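Local coordinates for protein alpha-1,2-mannosyltransferase (Ktr4), putative (Neosartorya fumigata, PDB 7BOP) that belongs to the glycolipid 2-alpha-mannosyltransferase family of the GT-A clan and binds guanosine-5'-diphosphate together with a manganese ion, at residues W50-P59 and N95-I103; E237-Y248 and E294-L303. All coordinates share one frame; numbering follows the deposited sequence.

Contact 1. Residues W50-P59 and N95-I103; sequences WRADDNDYAP and NSKFNYPWI. With NA (sodium ion), chain I.
Tyr-57 and Ala-52 of a sodium-binding loop pack against Phe-98 and Asn-99 at the return of a beta-alpha-beta crossover, where helix 80-98 leads into strand 102-106. The central feature is a T-shaped pair. The edge of the Phe-98 ring meets a face of Tyr-57, with the centroids 4.8 Å apart and the planes at 86°. Phe-98 CD1 sits over the centre of the tyrosine ring. One face of the Phe-98 ring is covered by Ala-52, whose CB lies 4.0 Å from Phe-98 CE1. The same methyl group touches Lys-97, with 3.7 Å between Ala-52 CB and Lys-97 CB.

Asn-99 leaves the helix with positive phi, while its backbone N still bonds to Asn-95 O. With CG anti to the carbonyl carbon (chi1 -61°), its amide points at the loop. Asn-99 ND2 donates to Tyr-57 O at 2.9 Å, with an N-H...O angle of 156° and the donor tilted out of the carbonyl plane. Pro-59 lies alongside this asparagine. A water also joins Pro-59 O to Asn-99 O.

A sodium ion sits at the type I turn from Ala-52 to Asn-55. It is bound by Ala-52 O at 2.2 Å and by Asn-55 O at 2.2 Å. Two waters are also ligands. One of them accepts a hydrogen bond from Tyr-57 N, 2.9 Å away, which links the metal site to the residue that packs on Phe-98. Asn-55 ND2 donates back to Arg-51 O, just before the turn.

The hydroxyls of Tyr-57 and Tyr-100 are both hydrogen-bonded to Asp-206 OD2. Strand 102-106 runs between the parallel strands 69-74 and 126-130; the Tyr-100 side chain touches Ala-69 of the first.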
loop_
_atom_site.group_PDB
_atom_site.type_symbol
_atom_site.label_atom_id
_atom_site.label_comp_id
_atom_site.label_asym_id
_atom_site.label_seq_id
_atom_site.Cartn_x
_atom_site.Cartn_y
_atom_site.Cartn_z
ATOM N N TRP A 50 -11.328 13.871 14.749
ATOM C CA TRP A 50 -12.747 13.956 14.425
ATOM C C TRP A 50 -13.438 12.672 14.856
ATOM O O TRP A 50 -13.099 11.591 14.361
ATOM C CB TRP A 50 -12.921 14.216 12.932
ATOM C CG TRP A 50 -12.415 15.556 12.551
ATOM C CD1 TRP A 50 -11.157 15.876 12.123
ATOM C CD2 TRP A 50 -13.141 16.783 12.621
ATOM N NE1 TRP A 50 -11.065 17.231 11.889
ATOM C CE2 TRP A 50 -12.268 17.811 12.197
ATOM C CE3 TRP A 50 -14.450 17.113 12.996
ATOM C CZ2 TRP A 50 -12.664 19.160 12.143
ATOM C CZ3 TRP A 50 -14.851 18.452 12.937
ATOM C CH2 TRP A 50 -13.960 19.458 12.510
ATOM N N ARG A 51 -14.392 12.802 15.789
ATOM C CA ARG A 51 -15.130 11.675 16.378
ATOM C C ARG A 51 -16.514 11.494 15.767
ATOM O O ARG A 51 -17.168 12.469 15.405
ATOM C CB ARG A 51 -15.349 11.901 17.879
ATOM C CG ARG A 51 -14.117 12.272 18.685
ATOM C CD ARG A 51 -13.181 11.101 18.762
ATOM N NE ARG A 51 -12.037 11.357 19.633
ATOM C CZ ARG A 51 -11.057 10.481 19.837
ATOM N NH1 ARG A 51 -11.082 9.297 19.221
ATOM N NH2 ARG A 51 -10.049 10.789 20.651
ATOM N N ALA A 52 -16.968 10.246 15.703
ATOM C CA ALA A 52 -18.305 9.939 15.195
ATOM C C ALA A 52 -19.417 10.391 16.151
ATOM O O ALA A 52 -20.512 10.742 15.702
ATOM C CB ALA A 52 -18.446 8.452 14.921
ATOM N N ASP A 53 -19.136 10.372 17.452
ATOM C CA ASP A 53 -20.165 10.637 18.465
ATOM C C ASP A 53 -20.546 12.113 18.610
ATOM O O ASP A 53 -21.590 12.393 19.172
ATOM C CB ASP A 53 -19.796 10.037 19.830
ATOM C CG ASP A 53 -18.394 10.378 20.259
ATOM O OD1 ASP A 53 -17.454 9.723 19.745
ATOM O OD2 ASP A 53 -18.224 11.290 21.091
ATOM N N ASP A 54 -19.738 13.051 18.111
ATOM C CA ASP A 54 -20.142 14.465 18.135
ATOM C C ASP A 54 -20.065 15.153 16.768
ATOM O O ASP A 54 -19.916 16.373 16.679
ATOM C CB ASP A 54 -19.375 15.236 19.225
ATOM C CG ASP A 54 -17.886 15.215 19.021
ATOM O OD1 ASP A 54 -17.433 14.619 18.026
ATOM O OD2 ASP A 54 -17.174 15.800 19.857
ATOM N N ASN A 55 -20.189 14.359 15.708
ATOM C CA ASN A 55 -20.333 14.873 14.347
ATOM C C ASN A 55 -21.433 14.139 13.619
ATOM O O ASN A 55 -21.825 13.035 14.012
ATOM C CB ASN A 55 -19.032 14.702 13.560
ATOM C CG ASN A 55 -17.989 15.720 13.952
ATOM O OD1 ASN A 55 -18.068 16.873 13.543
ATOM N ND2 ASN A 55 -17.017 15.307 14.763
ATOM N N ASP A 56 -21.897 14.757 12.540
ATOM C CA ASP A 56 -22.829 14.130 11.625
ATOM C C ASP A 56 -22.064 13.243 10.634
ATOM O O ASP A 56 -21.541 13.731 9.650
ATOM C CB ASP A 56 -23.613 15.215 10.872
ATOM C CG ASP A 56 -24.590 14.650 9.869
ATOM O OD1 ASP A 56 -24.798 13.412 9.827
ATOM O OD2 ASP A 56 -25.163 15.476 9.117
ATOM N N TYR A 57 -22.021 11.945 10.904
ATOM C CA TYR A 57 -21.471 10.961 9.978
ATOM C C TYR A 57 -22.557 9.995 9.496
ATOM O O TYR A 57 -22.260 8.877 9.077
ATOM C CB TYR A 57 -20.300 10.205 10.630
ATOM C CG TYR A 57 -18.975 10.951 10.587
ATOM C CD1 TYR A 57 -18.211 10.993 9.421
ATOM C CD2 TYR A 57 -18.469 11.575 11.718
ATOM C CE1 TYR A 57 -16.986 11.665 9.383
ATOM C CE2 TYR A 57 -17.246 12.244 11.699
ATOM C CZ TYR A 57 -16.505 12.280 10.532
ATOM O OH TYR A 57 -15.301 12.938 10.523
ATOM N N ALA A 58 -23.819 10.437 9.504
ATOM C CA ALA A 58 -24.914 9.609 8.997
ATOM C C ALA A 58 -24.666 9.253 7.524
ATOM O O ALA A 58 -24.210 10.098 6.749
ATOM C CB ALA A 58 -26.262 10.317 9.161
ATOM N N PRO A 59 -24.957 7.999 7.140
ATOM C CA PRO A 59 -24.593 7.525 5.798
ATOM C C PRO A 59 -25.253 8.287 4.643
ATOM O O PRO A 59 -24.649 8.414 3.578
ATOM C CB PRO A 59 -25.026 6.056 5.801
ATOM C CG PRO A 59 -25.984 5.924 6.921
ATOM C CD PRO A 59 -25.646 6.967 7.930
ATOM N N ASN A 95 -15.700 1.798 9.624
ATOM C CA ASN A 95 -16.595 2.501 8.703
ATOM C C ASN A 95 -18.093 2.496 9.084
ATOM O O ASN A 95 -18.853 3.314 8.545
ATOM C CB ASN A 95 -16.422 2.029 7.266
ATOM C CG ASN A 95 -16.854 3.084 6.255
ATOM O OD1 ASN A 95 -16.492 4.253 6.374
ATOM N ND2 ASN A 95 -17.608 2.679 5.253
ATOM N N SER A 96 -18.525 1.621 9.995
ATOM C CA SER A 96 -19.923 1.681 10.456
ATOM C C SER A 96 -20.205 2.990 11.186
ATOM O O SER A 96 -21.347 3.417 11.241
ATOM C CB SER A 96 -20.284 0.497 11.339
ATOM O OG SER A 96 -19.525 0.513 12.514
ATOM N N LYS A 97 -19.161 3.628 11.724
ATOM C CA LYS A 97 -19.295 4.908 12.414
ATOM C C LYS A 97 -19.126 6.113 11.486
ATOM O O LYS A 97 -19.752 7.152 11.692
ATOM C CB LYS A 97 -18.274 4.995 13.552
ATOM C CG LYS A 97 -18.383 3.870 14.571
ATOM C CD LYS A 97 -17.162 3.808 15.477
ATOM C CE LYS A 97 -15.917 3.303 14.739
ATOM N NZ LYS A 97 -15.017 2.549 15.646
ATOM N N PHE A 98 -18.258 5.997 10.487
ATOM C CA PHE A 98 -17.917 7.137 9.636
ATOM C C PHE A 98 -18.601 7.115 8.271
ATOM O O PHE A 98 -18.836 8.173 7.688
ATOM C CB PHE A 98 -16.387 7.247 9.538
ATOM C CG PHE A 98 -15.746 7.549 10.856
ATOM C CD1 PHE A 98 -15.841 8.819 11.402
ATOM C CD2 PHE A 98 -15.097 6.556 11.584
ATOM C CE1 PHE A 98 -15.278 9.114 12.626
ATOM C CE2 PHE A 98 -14.536 6.842 12.813
ATOM C CZ PHE A 98 -14.622 8.122 13.336
ATOM N N ASN A 99 -18.915 5.918 7.771
ATOM C CA ASN A 99 -19.722 5.734 6.565
ATOM C C ASN A 99 -19.171 6.408 5.311
ATOM O O ASN A 99 -19.907 7.057 4.558
ATOM C CB ASN A 99 -21.170 6.164 6.833
ATOM C CG ASN A 99 -21.801 5.351 7.929
ATOM O OD1 ASN A 99 -22.026 4.157 7.763
ATOM N ND2 ASN A 99 -22.063 5.975 9.058
ATOM N N TYR A 100 -17.863 6.259 5.097
ATOM C CA TYR A 100 -17.256 6.667 3.842
ATOM C C TYR A 100 -17.663 5.678 2.735
ATOM O O TYR A 100 -17.897 4.493 3.006
ATOM C CB TYR A 100 -15.725 6.775 3.986
ATOM C CG TYR A 100 -15.271 8.080 4.565
ATOM C CD1 TYR A 100 -15.027 9.172 3.735
ATOM C CD2 TYR A 100 -15.099 8.247 5.942
ATOM C CE1 TYR A 100 -14.612 10.383 4.252
ATOM C CE2 TYR A 100 -14.690 9.461 6.468
ATOM C CZ TYR A 100 -14.441 10.524 5.616
ATOM O OH TYR A 100 -14.025 11.721 6.115
ATOM N N PRO A 101 -17.774 6.160 1.489
ATOM C CA PRO A 101 -18.193 5.275 0.399
ATOM C C PRO A 101 -17.123 4.256 -0.009
ATOM O O PRO A 101 -15.922 4.501 0.188
ATOM C CB PRO A 101 -18.439 6.238 -0.753
ATOM C CG PRO A 101 -17.507 7.367 -0.493
ATOM C CD PRO A 101 -17.407 7.501 0.995
ATOM N N TRP A 102 -17.587 3.127 -0.556
ATOM C CA TRP A 102 -16.733 2.117 -1.176
ATOM C C TRP A 102 -16.798 2.261 -2.691
ATOM O O TRP A 102 -17.901 2.334 -3.267
ATOM C CB TRP A 102 -17.184 0.706 -0.822
ATOM C CG TRP A 102 -16.996 0.275 0.578
ATOM C CD1 TRP A 102 -17.823 0.536 1.638
ATOM C CD2 TRP A 102 -15.942 -0.553 1.084
ATOM N NE1 TRP A 102 -17.340 -0.068 2.768
ATOM C CE2 TRP A 102 -16.186 -0.743 2.459
ATOM C CE3 TRP A 102 -14.808 -1.141 0.511
ATOM C CZ2 TRP A 102 -15.335 -1.501 3.277
ATOM C CZ3 TRP A 102 -13.964 -1.897 1.319
ATOM C CH2 TRP A 102 -14.230 -2.068 2.686
ATOM N N ILE A 103 -15.630 2.300 -3.337
ATOM C CA ILE A 103 -15.534 2.289 -4.791
ATOM C C ILE A 103 -14.725 1.063 -5.214
ATOM O O ILE A 103 -13.521 0.951 -4.911
ATOM C CB ILE A 103 -14.917 3.590 -5.344
ATOM C CG1 ILE A 103 -15.621 4.814 -4.750
ATOM C CG2 ILE A 103 -15.028 3.635 -6.859
ATOM C CD1 ILE A 103 -15.048 6.143 -5.166
HETATM NA NA NA I . -22.600 11.201 15.020
HETATM O O HOH W 1 -23.146 10.168 12.955
HETATM O O HOH W 2 -22.038 7.139 2.648
HETATM O O HOH W 3 -23.434 9.592 16.440
#

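Contact 2. Residues E237-Y248 and E294-L303; sequences ETKKFLAANPSY and EQYDAYFNHL
Phe-241 projects from helix 234-244 onto helix 294-306 and meets Ala-298, Tyr-299 and His-302. Its CB lies over the centre of the His-302 ring, 3.8 Å from the centroid and 4° off the normal, a CH-pi contact. CG is anti to the backbone N (chi1 180°), which sends the ring along the second helix. Phe-241 CD1 touches His-302 CB at 3.6 Å, while Phe-241 CD2 approaches Tyr-299 CD1 at 3.8 Å. Further out, CE1 meets the backbone carbonyl of Ala-298 and CE2 meets Tyr-299 CB. At the tip, Phe-241 CZ lies 3.3 Å from Tyr-299 N and also touches Ala-298 CB. Tyr-299 CA covers one face of the ring, and Asn-245 ND2 lies over the opposite face.

Phe-241, Tyr-299 and His-302 form an aromatic cluster between two packed helices of the GT-A-clan domain. The axes come within 10.1 Å and their directions differ by 129°. Helix 316-327 lies beside them, with Ile-322 on Tyr-299. Tyr-299 OH donates to Thr-238 OG1 at 2.7 Å. The threonine in turn bonds to Leu-234 O. Nearby, His-302 CE1 lies 3.0 Å from Glu-237 O; His-302 ND1 is buried with no polar partner. Past the first helix, Tyr-248 takes Gln-295 CG over one ring face and Asn-245 CB over the other. Tyr-248 OH donates to Glu-294 OE2 at 2.6 Å, on the anti side of the carboxylate and tilted out of its plane.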
loop_
_atom_site.group_PDB
_atom_site.type_symbol
_atom_site.label_atom_id
_atom_site.label_comp_id
_atom_site.label_asym_id
_atom_site.label_seq_id
_atom_site.Cartn_x
_atom_site.Cartn_y
_atom_site.Cartn_z
ATOM N N GLU A 237 16.985 2.411 -13.173
ATOM C CA GLU A 237 16.073 3.277 -13.935
ATOM C C GLU A 237 15.662 4.513 -13.145
ATOM O O GLU A 237 15.575 5.613 -13.700
ATOM C CB GLU A 237 14.838 2.509 -14.410
ATOM C CG GLU A 237 15.120 1.510 -15.525
ATOM C CD GLU A 237 15.567 2.148 -16.838
ATOM O OE1 GLU A 237 15.443 3.394 -16.998
ATOM O OE2 GLU A 237 16.034 1.393 -17.724
ATOM N N THR A 238 15.443 4.340 -11.845
ATOM C CA THR A 238 15.154 5.463 -10.941
ATOM C C THR A 238 16.288 6.504 -10.942
ATOM O O THR A 238 16.039 7.715 -11.043
ATOM C CB THR A 238 14.877 4.942 -9.511
ATOM O OG1 THR A 238 13.749 4.043 -9.542
ATOM C CG2 THR A 238 14.611 6.088 -8.530
ATOM N N LYS A 239 17.524 6.027 -10.819
ATOM C CA LYS A 239 18.689 6.922 -10.860
ATOM C C LYS A 239 18.815 7.688 -12.185
ATOM O O LYS A 239 19.219 8.851 -12.180
ATOM C CB LYS A 239 19.978 6.163 -10.566
ATOM C CG LYS A 239 20.140 5.793 -9.098
ATOM C CD LYS A 239 21.235 4.745 -8.903
ATOM C CE LYS A 239 22.606 5.291 -9.170
ATOM N NZ LYS A 239 23.649 4.264 -8.970
ATOM N N LYS A 240 18.471 7.035 -13.295
ATOM C CA LYS A 240 18.416 7.691 -14.604
ATOM C C LYS A 240 17.385 8.826 -14.615
ATOM O O LYS A 240 17.673 9.943 -15.057
ATOM C CB LYS A 240 18.099 6.679 -15.714
ATOM C CG LYS A 240 19.246 5.706 -15.998
ATOM C CD LYS A 240 18.801 4.504 -16.799
ATOM C CE LYS A 240 18.371 4.867 -18.211
ATOM N NZ LYS A 240 17.936 3.672 -18.989
ATOM N N PHE A 241 16.192 8.536 -14.102
ATOM C CA PHE A 241 15.157 9.548 -13.964
ATOM C C PHE A 241 15.613 10.744 -13.121
ATOM O O PHE A 241 15.386 11.907 -13.501
ATOM C CB PHE A 241 13.898 8.930 -13.360
ATOM C CG PHE A 241 12.787 9.909 -13.177
ATOM C CD1 PHE A 241 12.070 10.355 -14.275
ATOM C CD2 PHE A 241 12.477 10.407 -11.916
ATOM C CE1 PHE A 241 11.043 11.270 -14.123
ATOM C CE2 PHE A 241 11.459 11.334 -11.758
ATOM C CZ PHE A 241 10.731 11.755 -12.863
ATOM N N LEU A 242 16.252 10.462 -11.984
ATOM C CA LEU A 242 16.736 11.520 -11.103
ATOM C C LEU A 242 17.813 12.382 -11.763
ATOM O O LEU A 242 17.792 13.603 -11.610
ATOM C CB LEU A 242 17.262 10.967 -9.774
ATOM C CG LEU A 242 16.253 10.358 -8.797
ATOM C CD1 LEU A 242 16.994 9.674 -7.670
ATOM C CD2 LEU A 242 15.298 11.401 -8.239
ATOM N N ALA A 243 18.734 11.759 -12.497
ATOM C CA ALA A 243 19.783 12.504 -13.216
ATOM C C ALA A 243 19.193 13.453 -14.268
ATOM O O ALA A 243 19.717 14.544 -14.477
ATOM C CB ALA A 243 20.779 11.547 -13.854
ATOM N N ALA A 244 18.102 13.037 -14.903
ATOM C CA ALA A 244 17.367 13.880 -15.845
ATOM C C ALA A 244 16.488 14.955 -15.183
ATOM O O ALA A 244 16.116 15.928 -15.843
ATOM C CB ALA A 244 16.518 13.013 -16.761
ATOM N N ASN A 245 16.148 14.779 -13.904
ATOM C CA ASN A 245 15.261 15.706 -13.177
ATOM C C ASN A 245 15.799 16.033 -11.773
ATOM O O ASN A 245 15.185 15.674 -10.772
ATOM C CB ASN A 245 13.856 15.097 -13.089
ATOM C CG ASN A 245 13.270 14.770 -14.451
ATOM O OD1 ASN A 245 12.658 15.617 -15.091
ATOM N ND2 ASN A 245 13.443 13.530 -14.894
ATOM N N PRO A 246 16.951 16.720 -11.691
ATOM C CA PRO A 246 17.595 16.940 -10.393
ATOM C C PRO A 246 16.840 17.832 -9.399
ATOM O O PRO A 246 17.118 17.760 -8.205
ATOM C CB PRO A 246 18.958 17.569 -10.762
ATOM C CG PRO A 246 18.796 18.079 -12.153
ATOM C CD PRO A 246 17.786 17.193 -12.814
ATOM N N SER A 247 15.889 18.639 -9.863
ATOM C CA SER A 247 15.090 19.455 -8.956
ATOM C C SER A 247 13.967 18.671 -8.261
ATOM O O SER A 247 13.349 19.187 -7.342
ATOM C CB SER A 247 14.489 20.656 -9.699
ATOM O OG SER A 247 13.494 20.251 -10.622
ATOM N N TYR A 248 13.684 17.449 -8.707
ATOM C CA TYR A 248 12.565 16.682 -8.151
ATOM C C TYR A 248 12.813 16.091 -6.759
ATOM O O TYR A 248 11.874 15.955 -5.990
ATOM C CB TYR A 248 12.152 15.581 -9.124
ATOM C CG TYR A 248 11.382 16.032 -10.351
ATOM C CD1 TYR A 248 11.202 17.399 -10.675
ATOM C CD2 TYR A 248 10.843 15.085 -11.207
ATOM C CE1 TYR A 248 10.489 17.777 -11.805
ATOM C CE2 TYR A 248 10.145 15.452 -12.341
ATOM C CZ TYR A 248 9.970 16.795 -12.636
ATOM O OH TYR A 248 9.263 17.134 -13.758
ATOM N N GLU A 294 3.370 16.390 -10.484
ATOM C CA GLU A 294 4.368 16.402 -11.545
ATOM C C GLU A 294 5.452 15.355 -11.317
ATOM O O GLU A 294 5.772 14.589 -12.212
ATOM C CB GLU A 294 5.035 17.784 -11.640
ATOM C CG GLU A 294 6.027 17.915 -12.791
ATOM C CD GLU A 294 6.788 19.242 -12.808
ATOM O OE1 GLU A 294 6.352 20.218 -12.161
ATOM O OE2 GLU A 294 7.849 19.296 -13.468
ATOM N N GLN A 295 6.007 15.346 -10.118
ATOM C CA GLN A 295 7.184 14.537 -9.820
ATOM C C GLN A 295 6.853 13.050 -9.895
ATOM O O GLN A 295 7.450 12.320 -10.696
ATOM C CB GLN A 295 7.768 14.888 -8.452
ATOM C CG GLN A 295 8.405 16.272 -8.375
ATOM C CD GLN A 295 7.408 17.401 -8.165
ATOM O OE1 GLN A 295 6.233 17.179 -7.854
ATOM N NE2 GLN A 295 7.871 18.631 -8.369
ATOM N N TYR A 296 5.893 12.608 -9.086
ATOM C CA TYR A 296 5.548 11.190 -9.063
ATOM C C TYR A 296 5.067 10.704 -10.421
ATOM O O TYR A 296 5.476 9.634 -10.885
ATOM C CB TYR A 296 4.511 10.822 -7.995
ATOM C CG TYR A 296 4.253 9.333 -8.043
ATOM C CD1 TYR A 296 3.270 8.808 -8.882
ATOM C CD2 TYR A 296 5.063 8.441 -7.333
ATOM C CE1 TYR A 296 3.071 7.443 -8.993
ATOM C CE2 TYR A 296 4.865 7.071 -7.428
ATOM C CZ TYR A 296 3.865 6.583 -8.254
ATOM O OH TYR A 296 3.661 5.238 -8.373
ATOM N N ASP A 297 4.171 11.454 -11.052
ATOM C CA ASP A 297 3.610 10.983 -12.301
ATOM C C ASP A 297 4.651 10.933 -13.419
ATOM O O ASP A 297 4.590 10.045 -14.255
ATOM C CB ASP A 297 2.408 11.812 -12.732
ATOM C CG ASP A 297 1.561 11.101 -13.754
ATOM O OD1 ASP A 297 1.234 9.905 -13.567
ATOM O OD2 ASP A 297 1.222 11.739 -14.759
ATOM N N ALA A 298 5.593 11.877 -13.438
ATOM C CA ALA A 298 6.719 11.809 -14.386
ATOM C C ALA A 298 7.569 10.555 -14.130
ATOM O O ALA A 298 8.002 9.893 -15.074
ATOM C CB ALA A 298 7.582 13.059 -14.301
ATOM N N TYR A 299 7.785 10.236 -12.853
ATOM C CA TYR A 299 8.484 9.009 -12.450
ATOM C C TYR A 299 7.756 7.782 -12.970
ATOM O O TYR A 299 8.373 6.904 -13.591
ATOM C CB TYR A 299 8.646 8.958 -10.926
ATOM C CG TYR A 299 9.301 7.700 -10.390
ATOM C CD1 TYR A 299 10.578 7.324 -10.810
ATOM C CD2 TYR A 299 8.659 6.897 -9.440
ATOM C CE1 TYR A 299 11.187 6.178 -10.313
ATOM C CE2 TYR A 299 9.269 5.749 -8.936
ATOM C CZ TYR A 299 10.528 5.397 -9.372
ATOM O OH TYR A 299 11.145 4.258 -8.880
ATOM N N PHE A 300 6.437 7.722 -12.764
ATOM C CA PHE A 300 5.678 6.596 -13.274
ATOM C C PHE A 300 5.838 6.456 -14.792
ATOM O O PHE A 300 6.095 5.365 -15.291
ATOM C CB PHE A 300 4.183 6.647 -12.930
ATOM C CG PHE A 300 3.388 5.680 -13.743
ATOM C CD1 PHE A 300 3.464 4.319 -13.472
ATOM C CD2 PHE A 300 2.673 6.104 -14.859
ATOM C CE1 PHE A 300 2.784 3.398 -14.255
ATOM C CE2 PHE A 300 1.988 5.185 -15.650
ATOM C CZ PHE A 300 2.046 3.830 -15.346
ATOM N N ASN A 301 5.670 7.559 -15.525
ATOM C CA ASN A 301 5.765 7.501 -16.983
ATOM C C ASN A 301 7.138 7.064 -17.464
ATOM O O ASN A 301 7.227 6.320 -18.436
ATOM C CB ASN A 301 5.360 8.823 -17.632
ATOM C CG ASN A 301 3.871 9.072 -17.540
ATOM O OD1 ASN A 301 3.068 8.165 -17.748
ATOM N ND2 ASN A 301 3.495 10.298 -17.231
ATOM N N HIS A 302 8.190 7.514 -16.783
ATOM C CA HIS A 302 9.541 7.029 -17.052
ATOM C C HIS A 302 9.633 5.498 -16.910
ATOM O O HIS A 302 10.132 4.798 -17.804
ATOM C CB HIS A 302 10.535 7.695 -16.104
ATOM C CG HIS A 302 11.942 7.238 -16.297
ATOM N ND1 HIS A 302 12.452 6.114 -15.682
ATOM C CD2 HIS A 302 12.938 7.735 -17.060
ATOM C CE1 HIS A 302 13.706 5.943 -16.058
ATOM N NE2 HIS A 302 14.030 6.917 -16.888
ATOM N N LEU A 303 9.140 4.982 -15.790
ATOM C CA LEU A 303 9.135 3.528 -15.551
ATOM C C LEU A 303 8.287 2.788 -16.590
ATOM O O LEU A 303 8.644 1.694 -17.052
ATOM C CB LEU A 303 8.617 3.220 -14.147
ATOM C CG LEU A 303 9.428 3.736 -12.957
ATOM C CD1 LEU A 303 8.734 3.260 -11.683
ATOM C CD2 LEU A 303 10.896 3.297 -12.979
#

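Overall arrangement
Contact 1 comes first along the chain and closes before contact 2 opens. Their centres are 38 Å apart, and their nearest atoms are about 18 Å apart, so they do not touch. Both lie well away from the centre of the chain, at about 23 Å and 21 Å. Both border on the same mixed sheet through the chain. Contact 1 leads into strand 102-106, whose end reaches Asn-106 of the guanosine-5'-diphosphate pocket. Helix 234-244 comes after strand 218-224; helix 294-306 comes after strand 284-287 and the short helix 288-292. The two are separate packing sites in one GT-A-clan domain. Neither includes a residue of the nucleotide or manganese site.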